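Local coordinates for hemin degrading factor (Pseudomonas aeruginosa, PDB 4MF9), which binds heme and probably acts in both heme trafficking and heme degradation, at residues A[139-143]-A[163-167]; A[69-75]-A[169-173]. One frame throughout, in Å; residues are numbered along the deposited sequence.

Interaction 1: residues A[139-143]-A[163-167]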
ATOM      1  N   GLN A 139      21.141   4.690  -8.150  1.00 19.75           N
ATOM      2  CA  GLN A 139      19.995   4.401  -7.295  1.00 18.37           C
ATOM      3  C   GLN A 139      19.329   3.139  -7.844  1.00 16.55           C
ATOM      4  O   GLN A 139      18.934   3.117  -8.972  1.00 14.76           O
ATOM      5  CB  GLN A 139      19.028   5.581  -7.294  1.00 17.12           C
ATOM      6  CG  GLN A 139      17.882   5.537  -6.307  1.00 21.93           C
ATOM      7  CD  GLN A 139      17.018   6.769  -6.399  1.00 30.03           C
ATOM      8  OE1 GLN A 139      15.935   6.761  -6.970  1.00 31.67           O
ATOM      9  NE2 GLN A 139      17.516   7.853  -5.847  1.00 36.24           N
ATOM     10  N   ARG A 140      19.302   2.109  -7.026  1.00 12.25           N
ATOM     11  CA  ARG A 140      18.839   0.791  -7.434  1.00 14.64           C
ATOM     12  C   ARG A 140      17.488   0.480  -6.818  1.00 14.98           C
ATOM     13  O   ARG A 140      17.227   0.804  -5.653  1.00 10.68           O
ATOM     14  CB  ARG A 140      19.868  -0.275  -7.042  1.00 15.58           C
ATOM     15  CG  ARG A 140      21.259   0.030  -7.618  1.00 17.70           C
ATOM     16  CD  ARG A 140      22.304  -0.954  -7.136  1.00 21.16           C
ATOM     17  NE  ARG A 140      23.570  -0.756  -7.846  1.00 24.32           N
ATOM     18  CZ  ARG A 140      24.530   0.074  -7.448  1.00 24.47           C
ATOM     19  NH1 ARG A 140      24.380   0.785  -6.336  1.00 26.48           N
ATOM     20  NH2 ARG A 140      25.648   0.188  -8.159  1.00 24.42           N
ATOM     21  N   SER A 141      16.616  -0.080  -7.596  1.00 11.30           N
ATOM     22  CA  SER A 141      15.308  -0.452  -7.103  1.00 12.40           C
ATOM     23  C   SER A 141      14.720  -1.634  -7.831  1.00 11.56           C
ATOM     24  O   SER A 141      15.034  -1.822  -8.971  1.00  8.96           O
ATOM     25  CB  SER A 141      14.333   0.702  -7.153  1.00  8.36           C
ATOM     26  OG  SER A 141      14.023   1.130  -8.404  1.00 10.27           O
ATOM     27  N   ILE A 142      13.878  -2.390  -7.141  1.00  8.84           N
ATOM     28  CA  ILE A 142      13.038  -3.427  -7.763  1.00  8.88           C
ATOM     29  C   ILE A 142      11.617  -2.896  -7.839  1.00 11.39           C
ATOM     30  O   ILE A 142      11.127  -2.460  -6.872  1.00  8.94           O
ATOM     31  CB  ILE A 142      13.077  -4.735  -6.957  1.00 10.42           C
ATOM     32  CG1 ILE A 142      14.515  -5.260  -6.825  1.00 14.19           C
ATOM     33  CG2 ILE A 142      12.139  -5.744  -7.525  1.00  9.15           C
ATOM     34  CD1 ILE A 142      15.145  -5.522  -8.135  1.00 12.43           C
ATOM     35  N   GLN A 143      11.025  -2.853  -9.013  1.00  8.80           N
ATOM     36  CA  GLN A 143       9.719  -2.260  -9.134  1.00  9.96           C
ATOM     37  C   GLN A 143       8.708  -3.196  -9.805  1.00 11.84           C
ATOM     38  O   GLN A 143       8.957  -3.691 -10.852  1.00 12.07           O
ATOM     39  CB  GLN A 143       9.740  -0.896  -9.830  1.00 10.91           C
ATOM     40  CG  GLN A 143      10.785   0.080  -9.313  1.00  8.72           C
ATOM     41  CD  GLN A 143      10.620   1.534  -9.776  1.00 10.62           C
ATOM     42  OE1 GLN A 143       9.764   1.870 -10.508  1.00  9.70           O
ATOM     43  NE2 GLN A 143      11.451   2.365  -9.274  1.00  8.43           N
ATOM     44  N   VAL A 163      25.254  -3.771  -1.273  1.00 35.10           N
ATOM     45  CA  VAL A 163      25.296  -3.488  -2.683  1.00 32.89           C
ATOM     46  C   VAL A 163      25.835  -4.652  -3.487  1.00 33.13           C
ATOM     47  O   VAL A 163      25.492  -4.816  -4.592  1.00 32.88           O
ATOM     48  CB  VAL A 163      26.033  -2.168  -2.970  1.00 40.63           C
ATOM     49  CG1 VAL A 163      25.841  -1.726  -4.393  1.00 35.93           C
ATOM     50  CG2 VAL A 163      25.552  -1.090  -2.016  1.00 33.52           C
ATOM     51  N   ARG A 164      26.673  -5.453  -2.906  1.00 36.05           N
ATOM     52  CA  ARG A 164      27.225  -6.550  -3.638  1.00 38.93           C
ATOM     53  C   ARG A 164      26.251  -7.717  -3.911  1.00 34.43           C
ATOM     54  O   ARG A 164      26.563  -8.599  -4.636  1.00 31.62           O
ATOM     55  CB  ARG A 164      28.551  -6.999  -3.051  1.00 38.77           C
ATOM     56  CG  ARG A 164      28.442  -7.480  -1.661  1.00 47.01           C
ATOM     57  CD  ARG A 164      28.995  -6.440  -0.686  1.00 53.35           C
ATOM     58  NE  ARG A 164      30.428  -6.350  -0.785  1.00 53.70           N
ATOM     59  CZ  ARG A 164      31.288  -6.954   0.016  1.00 60.25           C
ATOM     60  NH1 ARG A 164      30.876  -7.699   1.042  1.00 55.23           N
ATOM     61  NH2 ARG A 164      32.579  -6.810  -0.220  1.00 55.33           N
ATOM     62  N   ALA A 165      25.079  -7.682  -3.318  1.00 28.13           N
ATOM     63  CA  ALA A 165      24.078  -8.706  -3.572  1.00 30.06           C
ATOM     64  C   ALA A 165      23.333  -8.369  -4.854  1.00 27.41           C
ATOM     65  O   ALA A 165      22.750  -9.245  -5.490  1.00 29.18           O
ATOM     66  CB  ALA A 165      23.115  -8.805  -2.388  1.00 31.38           C
ATOM     67  N   TRP A 166      23.377  -7.092  -5.237  1.00 27.76           N
ATOM     68  CA  TRP A 166      22.601  -6.577  -6.371  1.00 27.39           C
ATOM     69  C   TRP A 166      22.803  -7.319  -7.703  1.00 26.39           C
ATOM     70  O   TRP A 166      21.873  -7.921  -8.230  1.00 20.49           O
ATOM     71  CB  TRP A 166      22.866  -5.080  -6.555  1.00 21.24           C
ATOM     72  CG  TRP A 166      22.139  -4.481  -7.724  1.00 21.89           C
ATOM     73  CD1 TRP A 166      22.676  -4.122  -8.933  1.00 21.31           C
ATOM     74  CD2 TRP A 166      20.741  -4.169  -7.799  1.00 21.38           C
ATOM     75  NE1 TRP A 166      21.697  -3.604  -9.749  1.00 22.23           N
ATOM     76  CE2 TRP A 166      20.500  -3.630  -9.080  1.00 21.90           C
ATOM     77  CE3 TRP A 166      19.669  -4.302  -6.907  1.00 20.75           C
ATOM     78  CZ2 TRP A 166      19.228  -3.211  -9.489  1.00 16.38           C
ATOM     79  CZ3 TRP A 166      18.408  -3.881  -7.312  1.00 15.76           C
ATOM     80  CH2 TRP A 166      18.201  -3.346  -8.593  1.00 17.04           C
ATOM     81  N   GLU A 167      24.028  -7.353  -8.203  1.00 26.75           N
ATOM     82  CA  GLU A 167      24.218  -7.926  -9.505  1.00 26.71           C
ATOM     83  C   GLU A 167      23.928  -9.404  -9.637  1.00 22.68           C
ATOM     84  O   GLU A 167      23.296  -9.805 -10.550  1.00 24.02           O
ATOM     85  CB  GLU A 167      25.545  -7.544 -10.095  1.00 32.97           C
ATOM     86  CG  GLU A 167      25.442  -7.195 -11.570  1.00 38.43           C
ATOM     87  CD  GLU A 167      24.648  -5.944 -11.877  1.00 39.70           C
ATOM     88  OE1 GLU A 167      23.590  -6.053 -12.525  1.00 37.21           O
ATOM     89  OE2 GLU A 167      25.089  -4.844 -11.495  1.00 42.60           O
TER

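Interaction 2: residues A[69-75]-A[169-173]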
ATOM      1  N   LEU A  69      12.173 -14.572  -6.228  1.00 17.75           N
ATOM      2  CA  LEU A  69      12.500 -13.146  -6.098  1.00 15.57           C
ATOM      3  C   LEU A  69      12.295 -12.608  -4.676  1.00 16.41           C
ATOM      4  O   LEU A  69      13.198 -12.003  -4.097  1.00 16.85           O
ATOM      5  CB  LEU A  69      11.669 -12.340  -7.106  1.00 17.70           C
ATOM      6  CG  LEU A  69      11.826 -10.831  -7.331  1.00 17.95           C
ATOM      7  CD1 LEU A  69      10.806 -10.060  -6.524  1.00 17.27           C
ATOM      8  CD2 LEU A  69      13.239 -10.332  -7.035  1.00 14.95           C
ATOM      9  N   LEU A  70      11.112 -12.830  -4.114  1.00 17.56           N
ATOM     10  CA  LEU A  70      10.785 -12.271  -2.795  1.00 16.18           C
ATOM     11  C   LEU A  70      11.738 -12.662  -1.656  1.00 16.56           C
ATOM     12  O   LEU A  70      12.200 -11.795  -0.937  1.00 16.15           O
ATOM     13  CB  LEU A  70       9.324 -12.548  -2.420  1.00 16.04           C
ATOM     14  CG  LEU A  70       8.289 -11.922  -3.353  1.00 17.21           C
ATOM     15  CD1 LEU A  70       6.892 -12.472  -3.067  1.00 14.74           C
ATOM     16  CD2 LEU A  70       8.313 -10.405  -3.238  1.00 18.01           C
ATOM     17  N   PRO A  71      12.047 -13.966  -1.487  1.00 18.78           N
ATOM     18  CA  PRO A  71      13.036 -14.299  -0.451  1.00 19.25           C
ATOM     19  C   PRO A  71      14.399 -13.698  -0.762  1.00 20.07           C
ATOM     20  O   PRO A  71      15.103 -13.261   0.153  1.00 19.55           O
ATOM     21  CB  PRO A  71      13.124 -15.833  -0.519  1.00 21.74           C
ATOM     22  CG  PRO A  71      11.870 -16.261  -1.160  1.00 23.97           C
ATOM     23  CD  PRO A  71      11.506 -15.173  -2.128  1.00 22.59           C
ATOM     24  N   ALA A  72      14.761 -13.659  -2.043  1.00 20.58           N
ATOM     25  CA  ALA A  72      16.067 -13.140  -2.464  1.00 21.96           C
ATOM     26  C   ALA A  72      16.283 -11.677  -2.083  1.00 23.50           C
ATOM     27  O   ALA A  72      17.419 -11.251  -1.857  1.00 21.64           O
ATOM     28  CB  ALA A  72      16.267 -13.335  -3.965  1.00 13.93           C
ATOM     29  N   LEU A  73      15.230 -10.913  -1.977  1.00 18.12           N
ATOM     30  CA  LEU A  73      15.392  -9.540  -1.619  1.00 20.43           C
ATOM     31  C   LEU A  73      16.005  -9.414  -0.259  1.00 19.50           C
ATOM     32  O   LEU A  73      16.514  -8.418   0.066  1.00 20.73           O
ATOM     33  CB  LEU A  73      14.083  -8.784  -1.682  1.00 21.32           C
ATOM     34  CG  LEU A  73      13.451  -8.641  -3.037  1.00 22.87           C
ATOM     35  CD1 LEU A  73      12.088  -7.958  -3.038  1.00 18.30           C
ATOM     36  CD2 LEU A  73      14.339  -8.011  -4.040  1.00 19.50           C
ATOM     37  N   GLY A  74      15.875 -10.460   0.527  1.00 20.01           N
ATOM     38  CA  GLY A  74      16.499 -10.486   1.840  1.00 24.07           C
ATOM     39  C   GLY A  74      18.016 -10.433   1.770  1.00 22.34           C
ATOM     40  O   GLY A  74      18.681 -10.094   2.748  1.00 24.77           O
ATOM     41  N   GLU A  75      18.564 -10.766   0.624  1.00 27.04           N
ATOM     42  CA  GLU A  75      19.987 -10.760   0.385  1.00 25.69           C
ATOM     43  C   GLU A  75      20.534  -9.326   0.422  1.00 24.65           C
ATOM     44  O   GLU A  75      21.661  -9.108   0.601  1.00 18.77           O
ATOM     45  CB  GLU A  75      20.289 -11.488  -0.929  1.00 28.31           C
ATOM     46  CG  GLU A  75      20.104 -13.012  -0.883  1.00 31.90           C
ATOM     47  CD  GLU A  75      19.926 -13.719  -2.241  1.00 36.39           C
ATOM     48  OE1 GLU A  75      20.111 -13.124  -3.293  1.00 32.67           O
ATOM     49  OE2 GLU A  75      19.571 -14.911  -2.250  1.00 38.17           O
ATOM     50  N   LEU A 169      21.815 -11.037  -7.902  1.00 24.01           N
ATOM     51  CA  LEU A 169      20.390 -11.150  -7.860  1.00 23.85           C
ATOM     52  C   LEU A 169      19.743 -10.859  -9.180  1.00 21.76           C
ATOM     53  O   LEU A 169      18.948 -11.624  -9.647  1.00 22.57           O
ATOM     54  CB  LEU A 169      19.858 -10.174  -6.838  1.00 25.36           C
ATOM     55  CG  LEU A 169      18.521 -10.419  -6.205  1.00 23.82           C
ATOM     56  CD1 LEU A 169      18.443  -9.425  -5.080  1.00 25.51           C
ATOM     57  CD2 LEU A 169      17.541 -10.046  -7.248  1.00 24.42           C
ATOM     58  N   VAL A 170      20.154  -9.775  -9.799  1.00 18.22           N
ATOM     59  CA  VAL A 170      19.622  -9.403 -11.106  1.00 19.60           C
ATOM     60  C   VAL A 170      19.872 -10.490 -12.170  1.00 22.31           C
ATOM     61  O   VAL A 170      18.946 -10.901 -12.879  1.00 24.37           O
ATOM     62  CB  VAL A 170      20.164  -8.031 -11.559  1.00 22.61           C
ATOM     63  CG1 VAL A 170      19.871  -7.796 -13.029  1.00 23.23           C
ATOM     64  CG2 VAL A 170      19.561  -6.909 -10.719  1.00 19.33           C
ATOM     65  N   GLU A 171      21.085 -11.008 -12.228  1.00 22.93           N
ATOM     66  CA  GLU A 171      21.449 -12.002 -13.239  1.00 26.13           C
ATOM     67  C   GLU A 171      20.661 -13.284 -13.097  1.00 24.93           C
ATOM     68  O   GLU A 171      20.249 -13.829 -14.052  1.00 26.56           O
ATOM     69  CB  GLU A 171      22.970 -12.270 -13.319  1.00 27.76           C
ATOM     70  CG  GLU A 171      23.388 -13.654 -13.817  1.00 29.23           C
ATOM     71  CD  GLU A 171      23.274 -13.812 -15.329  1.00 31.86           C
ATOM     72  OE1 GLU A 171      23.510 -14.929 -15.812  1.00 33.84           O
ATOM     73  OE2 GLU A 171      23.012 -12.828 -16.018  1.00 32.80           O
ATOM     74  N   ARG A 172      20.474 -13.725 -11.882  1.00 24.84           N
ATOM     75  CA  ARG A 172      19.733 -14.942 -11.564  1.00 26.09           C
ATOM     76  C   ARG A 172      18.257 -14.859 -11.948  1.00 24.24           C
ATOM     77  O   ARG A 172      17.657 -15.849 -12.395  1.00 25.68           O
ATOM     78  CB  ARG A 172      19.874 -15.234 -10.069  1.00 27.54           C
ATOM     79  CG  ARG A 172      18.978 -16.334  -9.534  1.00 32.24           C
ATOM     80  CD  ARG A 172      19.405 -16.702  -8.125  1.00 32.30           C
ATOM     81  NE  ARG A 172      19.942 -15.538  -7.419  1.00 36.34           N
ATOM     82  CZ  ARG A 172      20.457 -15.578  -6.194  1.00 37.19           C
ATOM     83  NH1 ARG A 172      20.512 -16.731  -5.537  1.00 39.25           N
ATOM     84  NH2 ARG A 172      20.924 -14.468  -5.632  1.00 37.04           N
ATOM     85  N   LEU A 173      17.679 -13.673 -11.780  1.00 22.47           N
ATOM     86  CA  LEU A 173      16.260 -13.439 -12.045  1.00 20.65           C
ATOM     87  C   LEU A 173      15.992 -12.793 -13.400  1.00 20.05           C
ATOM     88  O   LEU A 173      14.840 -12.608 -13.779  1.00 19.91           O
ATOM     89  CB  LEU A 173      15.659 -12.550 -10.946  1.00 20.23           C
ATOM     90  CG  LEU A 173      15.085 -13.233  -9.708  1.00 21.78           C
ATOM     91  CD1 LEU A 173      13.975 -14.230 -10.079  1.00 18.14           C
ATOM     92  CD2 LEU A 173      16.162 -13.922  -8.910  1.00 24.80           C
TER

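Interaction 1: residues A[139-143]-A[163-167]
V163 meets R140 through one methyl group: CG1 sits over a face of the guanidinium, 3.5 Å from NH1, and the two side chains cross at about a right angle. The valine's backbone O accepts the N-H of W166 in the turn that leads into the helix, and W166 then supplies most of what this segment contributes. Its CG stands anti to the backbone N (chi1 178°), which sends the indole out to strand 138-146. R140 runs extended from CG to NE over one indole face, and its CD lies 3.5 Å from the centroid of the W166 five-membered ring, almost on the ring normal, a CH-pi contact. The guanidinium itself has moved past the ring, its plane turned 66° from the indole, and any cation-pi attraction is weak at most. At the far end of the indole, S141 O lies at the ring edge, near its plane, 3.5 Å from CH2 of W166, while CD1 of I142 reaches CZ3 of W166 at 3.7 Å. The indole thus reaches from helix to strand, with the aliphatic part of R140 packed on one of its faces. Strand 138-146 lies between strands 124-133 and 151-157, and L157 of the latter also touches W166.

Interaction 2: residues A[69-75]-A[169-173]
E75 and R172 bring two flat groups together at the exposed rim of this helix-helix contact. The carboxylate and guanidinium planes are 24° apart, yet the meeting is not a paired, two-pronged one: OE1 of E75 lies 2.8 Å from NH2 of R172, approaching the guanidinium obliquely, whereas OE2 of E75 stays 3.7 Å from that same NH2. The salt bridge therefore rests on one oxygen and one nitrogen. The two side chains reach toward each other head-on from their own segments; the glutamate is extended beyond CG, and the arginine bends at chi3 (32°), which sets NH2 facing the carboxylate.

Beneath this ion pair the contact is aliphatic. L169, with CG anti to the backbone N, directs its branched end at helix 66-72, where CG stands 4.3 Å from CB of A72 and CD1 comes within 3.8 Å of A72 O. The A72 carbonyl accepts the N-H of E75, in the 3-10 turn at 74-75. L69 spans the next step, its CD2 near CD2 of L169 and its CB 4.2 Å from CD1 of L173. The CA atoms are 7.0 Å apart at L69 and L173 and 7.2 Å at A72 and L169. R63 receives the other end of the short helix, hydrogen-bonding R172 O.

Chemically, the contact is a buried leucine-alanine seam with a charged pair along one margin. Dispersion and exclusion of water probably supply most of its stability, and the single-pronged salt bridge, formed by two exposed residues and so probably screened by solvent, is likely to add only modestly.

From the N terminus, the chain first lays down 69-75, at the end of helix 66-72, then passes through a run of strands that includes 138-146, carrying 139-143. After strand 151-157 comes the segment 163-167, which runs into helix 166-173 and closes the short loop of interaction 1; the later turns of that helix close the long loop of interaction 2. The smaller loop is nested in the larger. Both contacts share the helix, which is thereby tied to the antiparallel sheet on one hand and to helix 66-72 on the other, all within the first of the two HemS/ChuX domains of the sequence. The two sites touch directly, I142 CG1 lying 3.9 Å from L73 CD2, and both are remote from the heme pocket.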